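Local coordinates for homoserine kinase (Cytophaga hutchinsonii, PDB 4P52), which probably catalyses the ATP-dependent phosphorylation of L-homoserine, a step on the route to threonine, as a member of the GHMP kinase family, at residues A33-N37 and S280-S284; K186-P190 and V233-N239; H199-V204 and G285-F289. All blocks are in the same frame, centred on the assembly; numbering follows the deposited sequence.

Contact 1 of 3, residues A33-N37 and S280-S284; sequences ATVAN and SISGS
V35 lays its isopropyl group against the hydroxyl end of S282, with V35 CG1 3.6 Å and V35 CG2 3.8 Å from S282 OG. This is only van der Waals contact, for the polar partner of that hydroxyl is G117 O in a neighbouring loop. S282 thus offers V35 a surface while its hydrogen bond leads to a third piece of chain. The backbone makes the firmer link one residue on, where G283 N donates to A36 O over 3.0 Å at 154°; the donor stands well above the carbonyl plane. Beside this bond the CA of G283 lies 4.1 Å from the methyl CB of A36. N37 adds a second tie. Its CG is turned beside the backbone N (chi1 -52°), which carries the amide across to G283, and N37 ND2 reaches G283 O at 3.0 Å in a weak, bent bond. The other end of the amide, OD1, accepts from D43 N, so its rotation is probably restrained, mainly by the D43 bond. Residues 35-37 and the glycine-rich turn are thereby clasped together in the buried interior, an arrangement consistent with the meeting of the first and third conserved sequence motifs of GHMP kinases.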
loop_
_atom_site.group_PDB
_atom_site.type_symbol
_atom_site.label_atom_id
_atom_site.label_comp_id
_atom_site.label_asym_id
_atom_site.label_seq_id
_atom_site.Cartn_x
_atom_site.Cartn_y
_atom_site.Cartn_z
ATOM N N ALA A 33 -7.905 -11.069 20.825
ATOM C CA ALA A 33 -6.963 -11.567 19.813
ATOM C C ALA A 33 -6.950 -10.642 18.575
ATOM O O ALA A 33 -7.955 -9.984 18.244
ATOM C CB ALA A 33 -7.347 -12.988 19.400
ATOM N N THR A 34 -5.808 -10.582 17.909
ATOM C CA THR A 34 -5.676 -9.787 16.706
ATOM C C THR A 34 -5.048 -10.636 15.633
ATOM O O THR A 34 -4.278 -11.541 15.939
ATOM C CB THR A 34 -4.762 -8.570 16.925
ATOM O OG1 THR A 34 -3.594 -8.988 17.629
ATOM C CG2 THR A 34 -5.463 -7.487 17.721
ATOM N N VAL A 35 -5.373 -10.349 14.383
ATOM C CA VAL A 35 -4.694 -10.967 13.258
ATOM C C VAL A 35 -3.713 -9.974 12.606
ATOM O O VAL A 35 -4.119 -8.985 11.997
ATOM C CB VAL A 35 -5.701 -11.460 12.205
ATOM C CG1 VAL A 35 -4.969 -12.001 10.973
ATOM C CG2 VAL A 35 -6.612 -12.515 12.811
ATOM N N ALA A 36 -2.418 -10.249 12.722
ATOM C CA ALA A 36 -1.416 -9.397 12.085
ATOM C C ALA A 36 -0.952 -9.918 10.704
ATOM O O ALA A 36 -1.225 -11.075 10.337
ATOM C CB ALA A 36 -0.243 -9.171 13.020
ATOM N N ASN A 37 -0.281 -9.031 9.950
ATOM C CA ASN A 37 0.181 -9.279 8.585
ATOM C C ASN A 37 -0.919 -9.315 7.538
ATOM O O ASN A 37 -0.808 -8.656 6.490
ATOM C CB ASN A 37 1.123 -10.469 8.542
ATOM C CG ASN A 37 2.247 -10.322 9.567
ATOM O OD1 ASN A 37 2.685 -9.197 9.873
ATOM N ND2 ASN A 37 2.681 -11.427 10.133
ATOM N N SER A 280 -4.383 -16.718 4.715
ATOM C CA SER A 280 -2.964 -16.755 5.032
ATOM C C SER A 280 -2.636 -17.041 6.501
ATOM O O SER A 280 -3.523 -17.317 7.311
ATOM C CB SER A 280 -2.273 -15.454 4.593
ATOM O OG SER A 280 -0.846 -15.678 4.453
ATOM N N ILE A 281 -1.354 -16.977 6.843
ATOM C CA ILE A 281 -0.921 -17.179 8.212
ATOM C C ILE A 281 -1.339 -15.998 9.055
ATOM O O ILE A 281 -1.188 -14.872 8.628
ATOM C CB ILE A 281 0.603 -17.329 8.291
ATOM C CG1 ILE A 281 1.047 -18.535 7.454
ATOM C CG2 ILE A 281 1.088 -17.437 9.754
ATOM C CD1 ILE A 281 2.526 -18.520 7.099
ATOM N N SER A 282 -1.838 -16.246 10.260
ATOM C CA SER A 282 -2.132 -15.150 11.160
ATOM C C SER A 282 -0.902 -14.821 11.974
ATOM O O SER A 282 -0.358 -15.705 12.651
ATOM C CB SER A 282 -3.268 -15.542 12.080
ATOM O OG SER A 282 -3.454 -14.527 13.047
ATOM N N GLY A 283 -0.462 -13.562 11.927
ATOM C CA GLY A 283 0.778 -13.153 12.610
ATOM C C GLY A 283 1.945 -14.081 12.262
ATOM O O GLY A 283 2.278 -14.270 11.091
ATOM N N SER A 284 2.565 -14.698 13.256
ATOM C CA SER A 284 3.672 -15.577 12.951
ATOM C C SER A 284 3.253 -17.073 13.009
ATOM O O SER A 284 4.100 -17.980 12.951
ATOM C CB SER A 284 4.825 -15.268 13.899
ATOM O OG SER A 284 4.365 -15.436 15.222
#

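Contact 2 of 3, residues K186-P190 and V233-N239; sequences KLPVP and VAGLLMN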
loop_
_atom_site.group_PDB
_atom_site.type_symbol
_atom_site.label_atom_id
_atom_site.label_comp_id
_atom_site.label_asym_id
_atom_site.label_seq_id
_atom_site.Cartn_x
_atom_site.Cartn_y
_atom_site.Cartn_z
ATOM N N LYS A 186 -6.271 4.132 11.522
ATOM C CA LYS A 186 -7.391 3.195 11.532
ATOM C C LYS A 186 -8.167 3.279 10.217
ATOM O O LYS A 186 -8.507 4.359 9.764
ATOM C CB LYS A 186 -8.333 3.445 12.703
ATOM C CG LYS A 186 -9.455 2.388 12.734
ATOM C CD LYS A 186 -10.492 2.556 13.831
ATOM C CE LYS A 186 -9.848 2.417 15.203
ATOM N NZ LYS A 186 -10.885 2.018 16.180
ATOM N N LEU A 187 -8.476 2.137 9.614
ATOM C CA LEU A 187 -9.159 2.138 8.319
ATOM C C LEU A 187 -10.559 1.547 8.414
ATOM O O LEU A 187 -10.766 0.601 9.162
ATOM C CB LEU A 187 -8.346 1.330 7.309
ATOM C CG LEU A 187 -6.915 1.798 7.060
ATOM C CD1 LEU A 187 -6.210 0.755 6.207
ATOM C CD2 LEU A 187 -6.902 3.162 6.395
ATOM N N PRO A 188 -11.526 2.088 7.645
ATOM C CA PRO A 188 -12.838 1.442 7.580
ATOM C C PRO A 188 -12.781 0.141 6.769
ATOM O O PRO A 188 -11.999 0.019 5.832
ATOM C CB PRO A 188 -13.682 2.462 6.831
ATOM C CG PRO A 188 -12.701 3.137 5.928
ATOM C CD PRO A 188 -11.478 3.289 6.792
ATOM N N VAL A 189 -13.610 -0.820 7.138
ATOM C CA VAL A 189 -13.682 -2.073 6.416
ATOM C C VAL A 189 -15.135 -2.419 6.134
ATOM O O VAL A 189 -16.020 -1.968 6.858
ATOM C CB VAL A 189 -13.015 -3.205 7.229
ATOM C CG1 VAL A 189 -11.497 -3.065 7.075
ATOM C CG2 VAL A 189 -13.496 -3.202 8.689
ATOM N N PRO A 190 -15.399 -3.235 5.097
ATOM C CA PRO A 190 -16.833 -3.503 4.858
ATOM C C PRO A 190 -17.474 -4.296 6.004
ATOM O O PRO A 190 -16.811 -5.104 6.671
ATOM C CB PRO A 190 -16.862 -4.240 3.523
ATOM C CG PRO A 190 -15.460 -4.623 3.234
ATOM C CD PRO A 190 -14.510 -3.904 4.142
ATOM N N VAL A 233 -5.350 -2.120 0.778
ATOM C CA VAL A 233 -5.817 -0.901 1.427
ATOM C C VAL A 233 -6.939 -0.206 0.631
ATOM O O VAL A 233 -7.945 0.213 1.209
ATOM C CB VAL A 233 -4.643 0.056 1.698
ATOM C CG1 VAL A 233 -5.119 1.425 2.144
ATOM C CG2 VAL A 233 -3.717 -0.550 2.748
ATOM N N ALA A 234 -6.771 -0.114 -0.689
ATOM C CA ALA A 234 -7.781 0.491 -1.553
ATOM C C ALA A 234 -9.047 -0.351 -1.525
ATOM O O ALA A 234 -10.124 0.182 -1.321
ATOM C CB ALA A 234 -7.268 0.672 -2.982
ATOM N N GLY A 235 -8.901 -1.659 -1.729
ATOM C CA GLY A 235 -9.993 -2.631 -1.566
ATOM C C GLY A 235 -10.812 -2.536 -0.273
ATOM O O GLY A 235 -12.018 -2.735 -0.305
ATOM N N LEU A 236 -10.184 -2.221 0.856
ATOM C CA LEU A 236 -10.926 -2.083 2.095
ATOM C C LEU A 236 -11.589 -0.737 2.195
ATOM O O LEU A 236 -12.756 -0.647 2.544
ATOM C CB LEU A 236 -10.033 -2.264 3.323
ATOM C CG LEU A 236 -9.249 -3.557 3.536
ATOM C CD1 LEU A 236 -8.423 -3.375 4.804
ATOM C CD2 LEU A 236 -10.135 -4.799 3.597
ATOM N N LEU A 237 -10.841 0.318 1.924
ATOM C CA LEU A 237 -11.401 1.658 1.963
ATOM C C LEU A 237 -12.591 1.867 1.022
ATOM O O LEU A 237 -13.385 2.782 1.233
ATOM C CB LEU A 237 -10.338 2.689 1.620
ATOM C CG LEU A 237 -9.150 2.787 2.550
ATOM C CD1 LEU A 237 -8.531 4.175 2.537
ATOM C CD2 LEU A 237 -9.638 2.449 3.940
HETATM N N MSE A 238 -12.703 1.042 -0.012
HETATM C CA MSE A 238 -13.678 1.271 -1.074
HETATM C C MSE A 238 -14.701 0.193 -1.075
HETATM O O MSE A 238 -15.452 0.054 -2.032
HETATM C CB MSE A 238 -13.016 1.214 -2.448
HETATM C CG MSE A 238 -12.045 2.352 -2.724
HETATM SE SE MSE A 238 -12.819 4.062 -2.133
HETATM C CE MSE A 238 -11.844 5.318 -3.277
ATOM N N ASN A 239 -14.729 -0.601 -0.015
ATOM C CA ASN A 239 -15.656 -1.719 0.076
ATOM C C ASN A 239 -15.713 -2.565 -1.192
ATOM O O ASN A 239 -16.764 -3.058 -1.564
ATOM C CB ASN A 239 -17.070 -1.231 0.466
ATOM C CG ASN A 239 -17.100 -0.415 1.768
ATOM O OD1 ASN A 239 -16.412 -0.731 2.748
ATOM N ND2 ASN A 239 -17.919 0.633 1.782
HETATM O O HOH W 1 -17.268 0.359 5.637
#
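L237 CD2 is the methyl on which L187 and P188 both converge. L237 CD2 lies 3.7 Å from L187 CD2 and 3.5 Å from P188 CD, wedged where the leucine branch and the edge of the proline ring come together. The other branch of L187 brings L187 CD1 4.3 Å from V233 CG1, one turn earlier in the helix. V189 and L236 form a second apolar patch; they lie side by side and point the same way, with V189 CG1 3.8 Å from L236 CD1, and F173 of the adjoining strand touches both residues.

Polar links are indirect. N239 holds its CG beside the backbone N (chi1 -56°), and N239 OD1 passes P190 CB at 3.6 Å without bonding to the ring. A water joins the two segments instead, donating to V189 O at 2.9 Å and to N239 OD1 at 3.2 Å.

The third group of interactions closes the helix on itself: N239 N returns to L236 O, and the next amide returns to G235 O. The second subunit adds packing of its own: its A234 on L187, its M238 (a selenomethionine) on P188 and L237. The helix ends in a Schellman motif, with N239 at the positive-phi C-prime position, and residues 187-190 pack against that end near the second subunit.

Contact 3 of 3, residues H199-V204 and G285-F289; sequences HPHVEV and GPSIF
P286 is the side chain that fills the turn formed by 199-204, and its ring atoms meet P200, V202 and V204. P286 CB comes first, 3.7 Å from P200 CG and 4.0 Å from V204 CG2, so that the two residues bracket it. P286 CG, the tip of the ring, rests 3.6 Å from the carbonyl oxygen V202 O. P286 CD turns back toward the main chain and lies 4.1 Å from V204 CB. The two proline rings are set at a slant to each other, whereas V204 and P286 run past one another in opposite directions. A cis peptide bond after G285 helps to place the ring here.

The next residue meets H199 differently. S287 has its OG beside the backbone N (chi1 -66°), and from there S287 OG comes to the edge of the H199 ring, near its plane, 3.2 Å from H199 CD2. The approach is to carbon, and OG has its hydrogen bond with S116 O. F309 of helix 295-310 touches P200 from outside the contact.

No direct hydrogen bond joins the two segments. A water lies between V204 O and G285 O, within bonding distance of both, although it has more acceptors in reach than protons, so which bonds form at once is not settled. The chemistry implies direct contact that is largely apolar, with polar links passing through water and to S116.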
loop_
_atom_site.group_PDB
_atom_site.type_symbol
_atom_site.label_atom_id
_atom_site.label_comp_id
_atom_site.label_asym_id
_atom_site.label_seq_id
_atom_site.Cartn_x
_atom_site.Cartn_y
_atom_site.Cartn_z
ATOM N N HIS A 199 -6.995 -22.251 14.879
ATOM C CA HIS A 199 -5.804 -22.440 15.641
ATOM C C HIS A 199 -5.528 -23.932 15.880
ATOM O O HIS A 199 -6.218 -24.561 16.688
ATOM C CB HIS A 199 -5.883 -21.713 16.964
ATOM C CG HIS A 199 -4.779 -22.087 17.885
ATOM N ND1 HIS A 199 -4.986 -22.846 19.023
ATOM C CD2 HIS A 199 -3.440 -21.917 17.775
ATOM C CE1 HIS A 199 -3.820 -23.088 19.595
ATOM N NE2 HIS A 199 -2.866 -22.526 18.864
ATOM N N PRO A 200 -4.484 -24.485 15.212
ATOM C CA PRO A 200 -4.116 -25.887 15.392
ATOM C C PRO A 200 -3.446 -26.143 16.742
ATOM O O PRO A 200 -2.706 -25.303 17.241
ATOM C CB PRO A 200 -3.127 -26.121 14.257
ATOM C CG PRO A 200 -2.450 -24.789 14.073
ATOM C CD PRO A 200 -3.510 -23.764 14.361
ATOM N N HIS A 201 -3.696 -27.299 17.335
ATOM C CA HIS A 201 -3.101 -27.624 18.643
ATOM C C HIS A 201 -1.686 -28.174 18.517
ATOM O O HIS A 201 -1.415 -29.340 18.774
ATOM C CB HIS A 201 -4.001 -28.566 19.424
ATOM C CG HIS A 201 -5.317 -27.956 19.793
ATOM N ND1 HIS A 201 -6.407 -28.710 20.184
ATOM C CD2 HIS A 201 -5.719 -26.663 19.833
ATOM C CE1 HIS A 201 -7.421 -27.905 20.455
ATOM N NE2 HIS A 201 -7.028 -26.660 20.253
ATOM N N VAL A 202 -0.784 -27.304 18.109
ATOM C CA VAL A 202 0.599 -27.669 17.889
ATOM C C VAL A 202 1.370 -26.366 18.075
ATOM O O VAL A 202 0.804 -25.285 17.925
ATOM C CB VAL A 202 0.790 -28.289 16.472
ATOM C CG1 VAL A 202 0.582 -27.270 15.357
ATOM C CG2 VAL A 202 2.163 -28.871 16.347
ATOM N N GLU A 203 2.625 -26.422 18.465
ATOM C CA GLU A 203 3.294 -25.156 18.616
ATOM C C GLU A 203 4.511 -24.972 17.756
ATOM O O GLU A 203 5.471 -25.701 17.829
ATOM C CB GLU A 203 3.512 -24.754 20.074
ATOM C CG GLU A 203 4.323 -25.714 20.907
ATOM C CD GLU A 203 4.485 -25.222 22.335
ATOM O OE1 GLU A 203 3.498 -24.667 22.868
ATOM O OE2 GLU A 203 5.587 -25.391 22.919
ATOM N N VAL A 204 4.402 -23.980 16.897
ATOM C CA VAL A 204 5.495 -23.465 16.109
ATOM C C VAL A 204 6.038 -22.291 16.922
ATOM O O VAL A 204 5.265 -21.378 17.315
ATOM C CB VAL A 204 4.948 -22.966 14.749
ATOM C CG1 VAL A 204 5.953 -22.083 14.014
ATOM C CG2 VAL A 204 4.484 -24.140 13.898
ATOM N N GLY A 285 1.950 -17.331 13.111
ATOM C CA GLY A 285 1.451 -18.700 13.080
ATOM C C GLY A 285 1.581 -19.397 14.416
ATOM O O GLY A 285 2.068 -18.802 15.380
ATOM N N PRO A 286 1.151 -20.668 14.485
ATOM C CA PRO A 286 0.588 -21.514 13.401
ATOM C C PRO A 286 -0.882 -21.242 13.010
ATOM O O PRO A 286 -1.389 -21.896 12.073
ATOM C CB PRO A 286 0.697 -22.918 13.964
ATOM C CG PRO A 286 0.582 -22.719 15.439
ATOM C CD PRO A 286 1.260 -21.405 15.754
ATOM N N SER A 287 -1.558 -20.302 13.681
ATOM C CA SER A 287 -2.929 -19.941 13.274
ATOM C C SER A 287 -3.029 -19.390 11.866
ATOM O O SER A 287 -2.109 -18.716 11.368
ATOM C CB SER A 287 -3.572 -18.965 14.251
ATOM O OG SER A 287 -3.758 -19.629 15.489
ATOM N N ILE A 288 -4.171 -19.669 11.249
ATOM C CA ILE A 288 -4.450 -19.342 9.873
ATOM C C ILE A 288 -5.789 -18.631 9.838
ATOM O O ILE A 288 -6.705 -18.984 10.583
ATOM C CB ILE A 288 -4.547 -20.633 9.037
ATOM C CG1 ILE A 288 -3.219 -21.399 9.141
ATOM C CG2 ILE A 288 -4.884 -20.339 7.578
ATOM C CD1 ILE A 288 -3.211 -22.729 8.434
ATOM N N PHE A 289 -5.920 -17.623 8.982
ATOM C CA PHE A 289 -7.196 -16.915 8.892
ATOM C C PHE A 289 -7.655 -16.886 7.451
ATOM O O PHE A 289 -6.830 -16.936 6.511
ATOM C CB PHE A 289 -7.100 -15.482 9.438
ATOM C CG PHE A 289 -6.391 -14.552 8.512
ATOM C CD1 PHE A 289 -5.001 -14.582 8.405
ATOM C CD2 PHE A 289 -7.111 -13.672 7.717
ATOM C CE1 PHE A 289 -4.344 -13.744 7.505
ATOM C CE2 PHE A 289 -6.461 -12.831 6.812
ATOM C CZ PHE A 289 -5.079 -12.872 6.698
HETATM O O HOH W 2 4.249 -18.543 16.849
#

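In the fold
Contacts 1 and 3 form a single neighbourhood, since 280-284 runs straight into 285-289. Their centres are 10 Å apart, and the hairpin of strands 278-281 and 288-292 joins them through probable hydrogen bonds from S282 N to S287 O (2.7 Å) and from F289 N to S280 O (2.9 Å). Both also bond to the glycine-rich loop holding S116 and G117, probably the phosphate-binding loop as in other GHMP kinases, which probably places this pair nearer the nucleotide site. Contact 2 stands apart, its centre 18 Å from that of contact 1 and 27 Å from that of contact 3. Along the chain it is nested within the loop that contact 1 closes, and it faces the second subunit.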